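Local coordinates for protein 2-methyl-3-hydroxypyridine-5-carboxylic acid oxygenase (Mesorhizobium loti, PDB 3ALJ) that uses bound FAD and molecular oxygen to oxygenate, and probably to open, the pyridine ring of 2-methyl-3-hydroxypyridine-5-carboxylic acid, at residues 307-310 against 311-314; 324-327 against 328-332; 331-334 against 335-339; 132-135 against 136-140. All coordinates share one frame; numbering follows the deposited sequence. Where two conformers were deposited one is given.

Contact 1. Residues 307-310 against 311-314; sequences NAFS and LSQD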
loop_
_atom_site.group_PDB
_atom_site.type_symbol
_atom_site.label_atom_id
_atom_site.label_comp_id
_atom_site.label_asym_id
_atom_site.label_seq_id
_atom_site.Cartn_x
_atom_site.Cartn_y
_atom_site.Cartn_z
ATOM N N ASN A 307 9.736 -5.620 -0.316
ATOM C CA ASN A 307 11.100 -5.051 -0.568
ATOM C C ASN A 307 11.782 -4.610 0.677
ATOM O O ASN A 307 12.981 -4.915 0.815
ATOM C CB ASN A 307 10.974 -3.951 -1.624
ATOM C CG ASN A 307 10.492 -4.439 -2.968
ATOM O OD1 ASN A 307 9.962 -3.615 -3.821
ATOM N ND2 ASN A 307 10.626 -5.646 -3.203
ATOM N N ALA A 308 11.048 -4.063 1.638
ATOM C CA ALA A 308 11.694 -3.664 2.867
ATOM C C ALA A 308 12.153 -4.882 3.643
ATOM O O ALA A 308 13.268 -4.947 4.239
ATOM C CB ALA A 308 10.745 -2.819 3.673
ATOM N N PHE A 309 11.306 -5.940 3.689
ATOM C CA PHE A 309 11.740 -7.105 4.424
ATOM C C PHE A 309 12.866 -7.796 3.731
ATOM O O PHE A 309 13.808 -8.266 4.433
ATOM C CB PHE A 309 10.487 -8.091 4.524
ATOM C CG PHE A 309 10.726 -9.258 5.467
ATOM C CD1 PHE A 309 10.515 -9.093 6.831
ATOM C CD2 PHE A 309 11.242 -10.452 4.934
ATOM C CE1 PHE A 309 10.777 -10.156 7.697
ATOM C CE2 PHE A 309 11.499 -11.557 5.789
ATOM C CZ PHE A 309 11.307 -11.394 7.131
ATOM N N SER A 310 12.829 -7.840 2.413
ATOM C CA SER A 310 13.890 -8.473 1.610
ATOM C C SER A 310 15.218 -7.749 1.808
ATOM O O SER A 310 16.290 -8.406 1.797
ATOM C CB SER A 310 13.557 -8.460 0.129
ATOM O OG SER A 310 12.389 -9.300 -0.056
ATOM N N LEU A 311 15.203 -6.442 1.965
ATOM C CA LEU A 311 16.448 -5.649 2.270
ATOM C C LEU A 311 17.084 -6.230 3.485
ATOM O O LEU A 311 18.352 -6.438 3.543
ATOM C CB LEU A 311 16.047 -4.116 2.430
ATOM C CG LEU A 311 17.283 -3.247 2.753
ATOM C CD1 LEU A 311 18.309 -3.225 1.649
ATOM C CD2 LEU A 311 16.724 -1.839 2.968
ATOM N N SER A 312 16.306 -6.411 4.535
ATOM C CA SER A 312 16.821 -6.990 5.792
ATOM C C SER A 312 17.464 -8.342 5.599
ATOM O O SER A 312 18.498 -8.630 6.232
ATOM C CB SER A 312 15.762 -6.984 6.942
ATOM O OG SER A 312 14.834 -8.075 6.879
ATOM N N GLN A 313 16.861 -9.152 4.741
ATOM C CA GLN A 313 17.427 -10.494 4.446
ATOM C C GLN A 313 18.782 -10.367 3.786
ATOM O O GLN A 313 19.751 -11.048 4.237
ATOM C CB GLN A 313 16.502 -11.258 3.530
ATOM C CG GLN A 313 15.154 -11.672 4.171
ATOM C CD GLN A 313 14.309 -12.345 3.129
ATOM O OE1 GLN A 313 14.203 -11.938 1.962
ATOM N NE2 GLN A 313 13.628 -13.404 3.578
ATOM N N ASP A 314 18.953 -9.482 2.810
ATOM C CA ASP A 314 20.230 -9.414 2.120
ATOM C C ASP A 314 21.299 -8.806 2.999
ATOM O O ASP A 314 22.507 -9.149 2.703
ATOM C CB ASP A 314 20.047 -8.631 0.817
ATOM C CG ASP A 314 19.593 -9.475 -0.291
ATOM O OD1 ASP A 314 20.481 -10.188 -0.818
ATOM O OD2 ASP A 314 18.441 -9.444 -0.794
HETATM O O HOH W 1 12.368 -12.055 -0.243
#

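Contact 2. Residues 324-327 against 328-332; sequences ALVA and WETRI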
loop_
_atom_site.group_PDB
_atom_site.type_symbol
_atom_site.label_atom_id
_atom_site.label_comp_id
_atom_site.label_asym_id
_atom_site.label_seq_id
_atom_site.Cartn_x
_atom_site.Cartn_y
_atom_site.Cartn_z
ATOM N N ALA A 324 25.485 -5.674 -0.257
ATOM C CA ALA A 324 24.137 -6.228 0.072
ATOM C C ALA A 324 23.029 -5.477 -0.608
ATOM O O ALA A 324 22.060 -6.125 -1.082
ATOM C CB ALA A 324 23.886 -6.280 1.531
ATOM N N LEU A 325 23.184 -4.180 -0.685
ATOM C CA LEU A 325 22.142 -3.386 -1.395
ATOM C C LEU A 325 22.026 -3.649 -2.860
ATOM O O LEU A 325 20.918 -3.728 -3.424
ATOM C CB LEU A 325 22.346 -1.852 -1.182
ATOM C CG LEU A 325 21.718 -1.358 0.167
ATOM C CD1 LEU A 325 21.765 -2.166 1.410
ATOM C CD2 LEU A 325 22.131 0.158 0.472
ATOM N N VAL A 326 23.182 -3.798 -3.565
ATOM C CA VAL A 326 23.159 -4.137 -4.926
ATOM C C VAL A 326 22.554 -5.574 -5.086
ATOM O O VAL A 326 21.729 -5.795 -5.999
ATOM C CB VAL A 326 24.619 -4.024 -5.449
ATOM C CG1 VAL A 326 24.776 -4.686 -6.890
ATOM C CG2 VAL A 326 24.988 -2.568 -5.614
ATOM N N ALA A 327 22.927 -6.512 -4.205
ATOM C CA ALA A 327 22.383 -7.867 -4.413
ATOM C C ALA A 327 20.852 -7.819 -4.208
ATOM O O ALA A 327 20.129 -8.551 -4.874
ATOM C CB ALA A 327 23.012 -8.806 -3.409
ATOM N N TRP A 328 20.446 -6.999 -3.240
ATOM C CA TRP A 328 18.979 -6.921 -2.934
ATOM C C TRP A 328 18.187 -6.417 -4.113
ATOM O O TRP A 328 17.185 -7.052 -4.522
ATOM C CB TRP A 328 18.825 -5.937 -1.811
ATOM C CG TRP A 328 17.426 -5.372 -1.587
ATOM C CD1 TRP A 328 16.312 -6.049 -1.072
ATOM C CD2 TRP A 328 17.039 -3.991 -1.808
ATOM N NE1 TRP A 328 15.224 -5.150 -1.018
ATOM C CE2 TRP A 328 15.675 -3.922 -1.479
ATOM C CE3 TRP A 328 17.702 -2.833 -2.303
ATOM C CZ2 TRP A 328 14.985 -2.713 -1.459
ATOM C CZ3 TRP A 328 16.984 -1.645 -2.366
ATOM C CH2 TRP A 328 15.624 -1.634 -2.021
ATOM N N GLU A 329 18.567 -5.279 -4.687
ATOM C CA GLU A 329 17.861 -4.821 -5.873
ATOM C C GLU A 329 17.828 -5.849 -7.012
ATOM O O GLU A 329 16.813 -6.111 -7.659
ATOM C CB GLU A 329 18.349 -3.419 -6.353
ATOM C CG GLU A 329 17.600 -2.877 -7.538
ATOM C CD GLU A 329 18.105 -1.509 -8.035
ATOM O OE1 GLU A 329 18.908 -0.878 -7.382
ATOM O OE2 GLU A 329 17.702 -1.215 -9.171
ATOM N N THR A 330 19.019 -6.391 -7.259
ATOM C CA THR A 330 19.099 -7.390 -8.337
ATOM C C THR A 330 18.109 -8.563 -8.097
ATOM O O THR A 330 17.489 -9.058 -9.044
ATOM C CB THR A 330 20.575 -7.947 -8.379
ATOM O OG1 THR A 330 21.370 -6.856 -8.837
ATOM C CG2 THR A 330 20.684 -9.095 -9.466
ATOM N N ARG A 331 18.018 -9.031 -6.844
ATOM C CA ARG A 331 17.180 -10.196 -6.519
ATOM C C ARG A 331 15.678 -9.906 -6.606
ATOM O O ARG A 331 14.902 -10.654 -7.103
ATOM C CB ARG A 331 17.526 -10.622 -5.067
ATOM C CG ARG A 331 16.735 -11.834 -4.607
ATOM C CD ARG A 331 17.300 -12.343 -3.354
ATOM N NE ARG A 331 17.108 -11.503 -2.152
ATOM C CZ ARG A 331 16.067 -11.636 -1.298
ATOM N NH1 ARG A 331 15.090 -12.497 -1.600
ATOM N NH2 ARG A 331 15.962 -10.882 -0.143
ATOM N N ILE A 332 15.319 -8.720 -6.045
ATOM C CA ILE A 332 13.889 -8.509 -5.783
ATOM C C ILE A 332 13.223 -7.555 -6.763
ATOM O O ILE A 332 11.978 -7.564 -6.945
ATOM C CB ILE A 332 13.750 -7.972 -4.248
ATOM C CG1 ILE A 332 12.500 -8.501 -3.732
ATOM C CG2 ILE A 332 13.883 -6.372 -4.097
ATOM C CD1 ILE A 332 12.644 -10.098 -3.397
#

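Contact 3. Residues 331-334 against 335-339; sequences RIRP and ITDRC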
loop_
_atom_site.group_PDB
_atom_site.type_symbol
_atom_site.label_atom_id
_atom_site.label_comp_id
_atom_site.label_asym_id
_atom_site.label_seq_id
_atom_site.Cartn_x
_atom_site.Cartn_y
_atom_site.Cartn_z
ATOM N N ARG A 331 18.018 -9.031 -6.844
ATOM C CA ARG A 331 17.180 -10.196 -6.519
ATOM C C ARG A 331 15.678 -9.906 -6.606
ATOM O O ARG A 331 14.902 -10.654 -7.103
ATOM C CB ARG A 331 17.526 -10.622 -5.067
ATOM C CG ARG A 331 16.735 -11.834 -4.607
ATOM C CD ARG A 331 17.300 -12.343 -3.354
ATOM N NE ARG A 331 17.108 -11.503 -2.152
ATOM C CZ ARG A 331 16.067 -11.636 -1.298
ATOM N NH1 ARG A 331 15.090 -12.497 -1.600
ATOM N NH2 ARG A 331 15.962 -10.882 -0.143
ATOM N N ILE A 332 15.319 -8.720 -6.045
ATOM C CA ILE A 332 13.889 -8.509 -5.783
ATOM C C ILE A 332 13.223 -7.555 -6.763
ATOM O O ILE A 332 11.978 -7.564 -6.945
ATOM C CB ILE A 332 13.750 -7.972 -4.248
ATOM C CG1 ILE A 332 12.500 -8.501 -3.732
ATOM C CG2 ILE A 332 13.883 -6.372 -4.097
ATOM C CD1 ILE A 332 12.644 -10.098 -3.397
ATOM N N ARG A 333 13.977 -6.648 -7.421
ATOM C CA ARG A 333 13.326 -5.628 -8.224
ATOM C C ARG A 333 12.494 -6.173 -9.356
ATOM O O ARG A 333 11.445 -5.619 -9.640
ATOM C CB ARG A 333 14.268 -4.499 -8.623
ATOM C CG ARG A 333 13.717 -3.613 -9.659
ATOM C CD ARG A 333 14.687 -2.532 -10.105
ATOM N NE ARG A 333 13.946 -1.701 -10.874
ATOM C CZ ARG A 333 14.251 -0.497 -11.194
ATOM N NH1 ARG A 333 15.439 -0.009 -10.804
ATOM N NH2 ARG A 333 13.416 0.170 -11.950
ATOM N N PRO A 334 12.914 -7.260 -10.034
ATOM C CA PRO A 334 12.098 -7.673 -11.164
ATOM C C PRO A 334 10.627 -8.001 -10.851
ATOM O O PRO A 334 9.732 -7.713 -11.665
ATOM C CB PRO A 334 12.841 -8.899 -11.748
ATOM C CG PRO A 334 14.308 -8.588 -11.403
ATOM C CD PRO A 334 14.204 -8.028 -9.976
ATOM N N ILE A 335 10.370 -8.574 -9.685
ATOM C CA ILE A 335 8.972 -8.846 -9.295
ATOM C C ILE A 335 8.170 -7.505 -9.262
ATOM O O ILE A 335 7.022 -7.402 -9.704
ATOM C CB ILE A 335 8.930 -9.525 -7.907
ATOM C CG1 ILE A 335 9.926 -10.769 -7.915
ATOM C CG2 ILE A 335 7.484 -9.811 -7.563
ATOM C CD1 ILE A 335 9.977 -11.392 -6.525
ATOM N N THR A 336 8.776 -6.482 -8.693
ATOM C CA THR A 336 8.115 -5.148 -8.566
ATOM C C THR A 336 8.008 -4.473 -9.914
ATOM O O THR A 336 6.943 -3.901 -10.200
ATOM C CB THR A 336 8.954 -4.267 -7.634
ATOM O OG1 THR A 336 8.750 -4.703 -6.267
ATOM C CG2 THR A 336 8.405 -2.800 -7.710
ATOM N N ASP A 337 9.043 -4.558 -10.814
ATOM C CA ASP A 337 8.931 -3.915 -12.066
ATOM C C ASP A 337 7.795 -4.537 -12.885
ATOM O O ASP A 337 7.024 -3.855 -13.538
ATOM C CB ASP A 337 10.240 -4.146 -12.856
ATOM C CG ASP A 337 11.325 -3.231 -12.482
ATOM O OD1 ASP A 337 11.148 -2.243 -11.780
ATOM O OD2 ASP A 337 12.470 -3.564 -12.903
ATOM N N ARG A 338 7.677 -5.873 -12.804
ATOM C CA ARG A 338 6.597 -6.579 -13.553
ATOM C C ARG A 338 5.235 -6.239 -13.019
ATOM O O ARG A 338 4.297 -5.985 -13.743
ATOM C CB ARG A 338 6.747 -8.138 -13.476
ATOM C CG ARG A 338 7.856 -8.585 -14.445
ATOM C CD ARG A 338 7.935 -10.167 -14.610
ATOM N NE ARG A 338 8.157 -10.844 -13.330
ATOM C CZ ARG A 338 9.357 -11.165 -12.803
ATOM N NH1 ARG A 338 10.467 -10.848 -13.514
ATOM N NH2 ARG A 338 9.448 -11.776 -11.640
ATOM N N CYS A 339 5.153 -6.191 -11.668
ATOM C CA CYS A 339 3.854 -5.870 -11.054
ATOM C C CYS A 339 3.378 -4.394 -11.327
ATOM O O CYS A 339 2.256 -4.151 -11.674
ATOM C CB CYS A 339 3.941 -6.170 -9.544
ATOM S SG CYS A 339 2.403 -5.841 -8.650
HETATM O O HOH W 2 9.778 -7.029 -5.351
#

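Contact 4. Residues 132-135 against 136-140; sequences AADP and VGRLT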
loop_
_atom_site.group_PDB
_atom_site.type_symbol
_atom_site.label_atom_id
_atom_site.label_comp_id
_atom_site.label_asym_id
_atom_site.label_seq_id
_atom_site.Cartn_x
_atom_site.Cartn_y
_atom_site.Cartn_z
ATOM N N ALA A 132 18.135 15.571 3.471
ATOM C CA ALA A 132 19.216 15.206 2.583
ATOM C C ALA A 132 19.870 13.951 3.000
ATOM O O ALA A 132 19.858 13.582 4.207
ATOM C CB ALA A 132 20.237 16.390 2.437
ATOM N N ALA A 133 20.450 13.220 2.073
ATOM C CA ALA A 133 21.181 11.990 2.439
ATOM C C ALA A 133 22.478 11.917 1.639
ATOM O O ALA A 133 22.519 12.416 0.508
ATOM C CB ALA A 133 20.316 10.671 2.120
ATOM N N ASP A 134 23.461 11.196 2.186
ATOM C CA ASP A 134 24.740 11.104 1.474
ATOM C C ASP A 134 24.999 9.597 1.409
ATOM O O ASP A 134 24.915 8.921 2.462
ATOM C CB ASP A 134 25.818 11.796 2.323
ATOM C CG ASP A 134 27.142 11.891 1.625
ATOM O OD1 ASP A 134 27.597 10.941 0.953
ATOM O OD2 ASP A 134 27.793 12.946 1.680
ATOM N N PRO A 135 25.298 9.068 0.209
ATOM C CA PRO A 135 25.682 7.650 0.071
ATOM C C PRO A 135 26.792 7.137 0.972
ATOM O O PRO A 135 26.897 5.948 1.226
ATOM C CB PRO A 135 26.201 7.560 -1.350
ATOM C CG PRO A 135 25.428 8.592 -2.134
ATOM C CD PRO A 135 25.164 9.733 -1.108
ATOM N N VAL A 136 27.604 8.038 1.540
ATOM C CA VAL A 136 28.622 7.481 2.453
ATOM C C VAL A 136 28.074 7.123 3.802
ATOM O O VAL A 136 28.769 6.546 4.654
ATOM C CB VAL A 136 29.910 8.346 2.688
ATOM C CG1 VAL A 136 30.445 8.849 1.402
ATOM C CG2 VAL A 136 29.680 9.433 3.764
ATOM N N GLY A 137 26.747 7.370 4.039
ATOM C CA GLY A 137 26.078 6.954 5.274
ATOM C C GLY A 137 25.752 8.117 6.204
ATOM O O GLY A 137 25.957 8.085 7.426
ATOM N N ARG A 138 25.202 9.186 5.618
ATOM C CA ARG A 138 24.808 10.352 6.421
ATOM C C ARG A 138 23.401 10.821 6.014
ATOM O O ARG A 138 22.955 10.686 4.874
ATOM C CB ARG A 138 25.811 11.530 6.278
ATOM C CG ARG A 138 27.171 11.150 6.951
ATOM C CD ARG A 138 27.981 12.369 7.418
ATOM N NE ARG A 138 28.243 13.239 6.287
ATOM C CZ ARG A 138 29.378 13.213 5.588
ATOM N NH1 ARG A 138 30.382 12.376 5.926
ATOM N NH2 ARG A 138 29.513 14.038 4.548
ATOM N N LEU A 139 22.643 11.225 7.019
ATOM C CA LEU A 139 21.267 11.663 6.820
ATOM C C LEU A 139 21.157 13.015 7.530
ATOM O O LEU A 139 21.477 13.083 8.740
ATOM C CB LEU A 139 20.318 10.661 7.527
ATOM C CG LEU A 139 18.848 10.869 7.291
ATOM C CD1 LEU A 139 18.587 10.639 5.802
ATOM C CD2 LEU A 139 17.952 9.886 8.118
ATOM N N THR A 140 20.744 14.044 6.813
ATOM C CA THR A 140 20.510 15.337 7.476
ATOM C C THR A 140 19.024 15.607 7.726
ATOM O O THR A 140 18.224 15.521 6.756
ATOM C CB THR A 140 21.090 16.435 6.560
ATOM O OG1 THR A 140 22.473 16.161 6.425
ATOM C CG2 THR A 140 20.958 17.771 7.304
#

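Contact 1. Residues 307-310 against 311-314
Phe309 and Gln313 stand one turn apart near the C-terminal end of helix 300-314 and meet through backbone and side chain alike. The backbone bonds are alpha-helical: Leu311 N donates to Asn307 O at 2.9 Å, Gln313 N to Phe309 O at 3.2 Å and Asp314 N to Ser310 O at 3.0 Å, whereas the bond from Ser312 N to Ala308 O is weak. In one of two conformers modelled for Ser312, OG turns back to Phe309 O at 2.7 Å, in the carbonyl plane on a lone pair; this second grip is probably only partly occupied. Serine's small side chain fits here because Ala29 and Leu30 of helix 21-32 lie against it.

In the side-chain packing, Gln313 brings its amide to the edge of the Phe309 ring, NE2 lying 3.6 Å from CE2. Ring and amide planes are 61° apart, so the groups do not stack. The ring gets there with CG anti to its own backbone N (chi1 -170°), while Gln313 stays extended beyond CG.

A bridging water donates to Ser310 OG at 2.8 Å and to Gln313 OE1 at 2.9 Å. Ser310 OG is bonded to Val306 O, and the amide reaches Arg331 through OE1 and Pro370 O through NE2. A leucine at Gln313 would probably leave Pro370 O without its donor, and the water and Arg331 without this acceptor. With both ends of its amide engaged, Gln313 has its flip fixed, and together with Asp314, which pairs with Arg331, it makes the helix end a polar join to helix 321-349.

Contact 2. Residues 324-327 against 328-332
From Ala324 to Arg331 the backbone keeps the i to i+4 bonds of an alpha helix: Trp328 N to Ala324 O at 2.8 Å, Glu329 N to Leu325 O at 3.1 Å and almost straight (176°), Thr330 N to Val326 O at 3.0 Å, and Arg331 N to Ala327 O at 2.9 Å. On the buried side Trp328 carries the contact. A chi1 of 163° sets CG opposite the backbone N and swings the indole out from the helix, its benzene edge still beside the turn before, CE3 being 3.5 Å from Leu325 O in the ring plane. Over one ring face, offset toward the rim, lies the branch methyl CG2 of Ile332, 3.5 Å above the plane. Tryptophan suits this place because it is broad enough to fill the seam with helix 300-314, where Leu325 also packs on Leu311, and its NE1 bonds to Asn307 O.

Val326, Ala327 and Thr330 are exposed, and small residues such as alanine and threonine suit a helix side facing solvent. The carbonyl O of Ala327 is approached by Arg331 CB at 3.3 Å. Thr330 places OG1 3.1 Å from Val326 O. Arg331 touches this turn with CB; its chain then bends at chi3 and takes the guanidinium to helix 300-314, where NE pairs with Asp314. The chemistry thus divides by side: small or hydroxyl-bearing residues outward, and inward an indole whose positively polarised C-H edge probably sits favourably beside a carbonyl oxygen.

Contact 3. Residues 331-334 against 335-339
Asp337 OD1 is gripped by two nitrogens of Arg333: NE, at 3.0 Å and fairly straight (163°), and NH2, through a weak bond at 3.3 Å. NE meets the carboxylate on its syn side, and OD1 lies at the edge of the guanidinium in its plane; NE also has a weak bond to OD2. The two planes are nevertheless 65° apart, so this salt bridge is not a coplanar, bidentate pairing. Arg333 reaches it with an extended chain; NH1 pairs with Glu329, and NH2 also donates to Leu275 O. Asp337 N also donates to Arg333 O at 2.9 Å, tying the pair twice. A methionine in place of Arg333 would probably leave the carboxylates of Asp337 and Glu329 without this counter-charge and Leu275 O without its donor.

Pro334 has no N-H to give to the preceding turn, and the helix kinks there. Ile332 O receives only a weak bond from Ile335 N, and where the helical bond from Thr336 N is missing a water donates to Ile332 O at 2.8 Å and to Thr336 OG1 at 2.7 Å. Threonine suits this place, since its hydroxyl also joins Asn307 OD1. Arg338, bent at chi3 (-58°), folds its guanidinium back over Pro334 O, which lies 3.6 Å from the plane beneath its centre, while its NE pairs with Glu364. Ile332 and Ile335 bring their CD1 methyls to 4.3 Å and both lean on Tyr368. Together these features are those of a proline kink within a long helix, here helix 321-349.

Contact 4. Residues 132-135 against 136-140
Asp134 faces both Gly137 and Arg138 in a beta hairpin, strands 130-134 and 138-141, closed by a type I turn at Pro135 and Val136 and a G1 beta bulge. The tight part is the backbone at the turn. Asp134 O accepts from Gly137 N at 2.9 Å and from Arg138 N at 3.2 Å, the glycine N-H coming from above the carbonyl plane (39° out of it). Glycine is called for at the bulge, since with these backbone angles a side chain would be jammed against the carbonyl O of Val136. Proline suits the first turn corner because its ring holds phi near the value needed there. Farther along, Ala132 and Thr140 form a hydrogen-bonded pair, Thr140 N to Ala132 O at 2.8 Å and Ala132 N to Thr140 O at 3.3 Å.

On the sheet face shared by Ala133 and Leu139 the packing is apolar: Ala133 CB stands 4.1 Å from Leu139 CD1, and its small methyl lets Val162 and Ile166 of helix 161-166 come close. The face bearing Asp134, Arg138 and Thr140 is looser. There Asp134 and Arg138 run side by side, pointing the same way, with OD2 3.5 Å from NH2. The oxygen lies well out of the guanidinium plane, so this salt bridge is one of charges only, and the exposed Arg138 also leans on Val146 and Glu148 of the next strand. The other carboxylate oxygen closes an Asx turn: Val136 N points at Asp134 OD1 on its anti side, 3.0 Å away and nearly straight at 173°.

Along the chain contact 4 (132-140) comes first, closing a hairpin far from the centre of the chain; it touches none of the others, its nearest atoms being about 8 Å from contact 2. Contact 1 (307-314) follows on helix 300-314, then contacts 2 and 3 on helix 321-349, the latter beginning where the former ends, at Arg331 and Ile332. None nests in or crosses another; each is local, covering about two helical turns or one hairpin. The two helices follow each other in sequence and lie together, so that contact 1 meets contacts 2 and 3 through Arg331, Trp328 and Thr336. Helix 300-314 packs on helix 21-32, in the N-terminal part, which looks like a Rossmann-type FAD-binding motif.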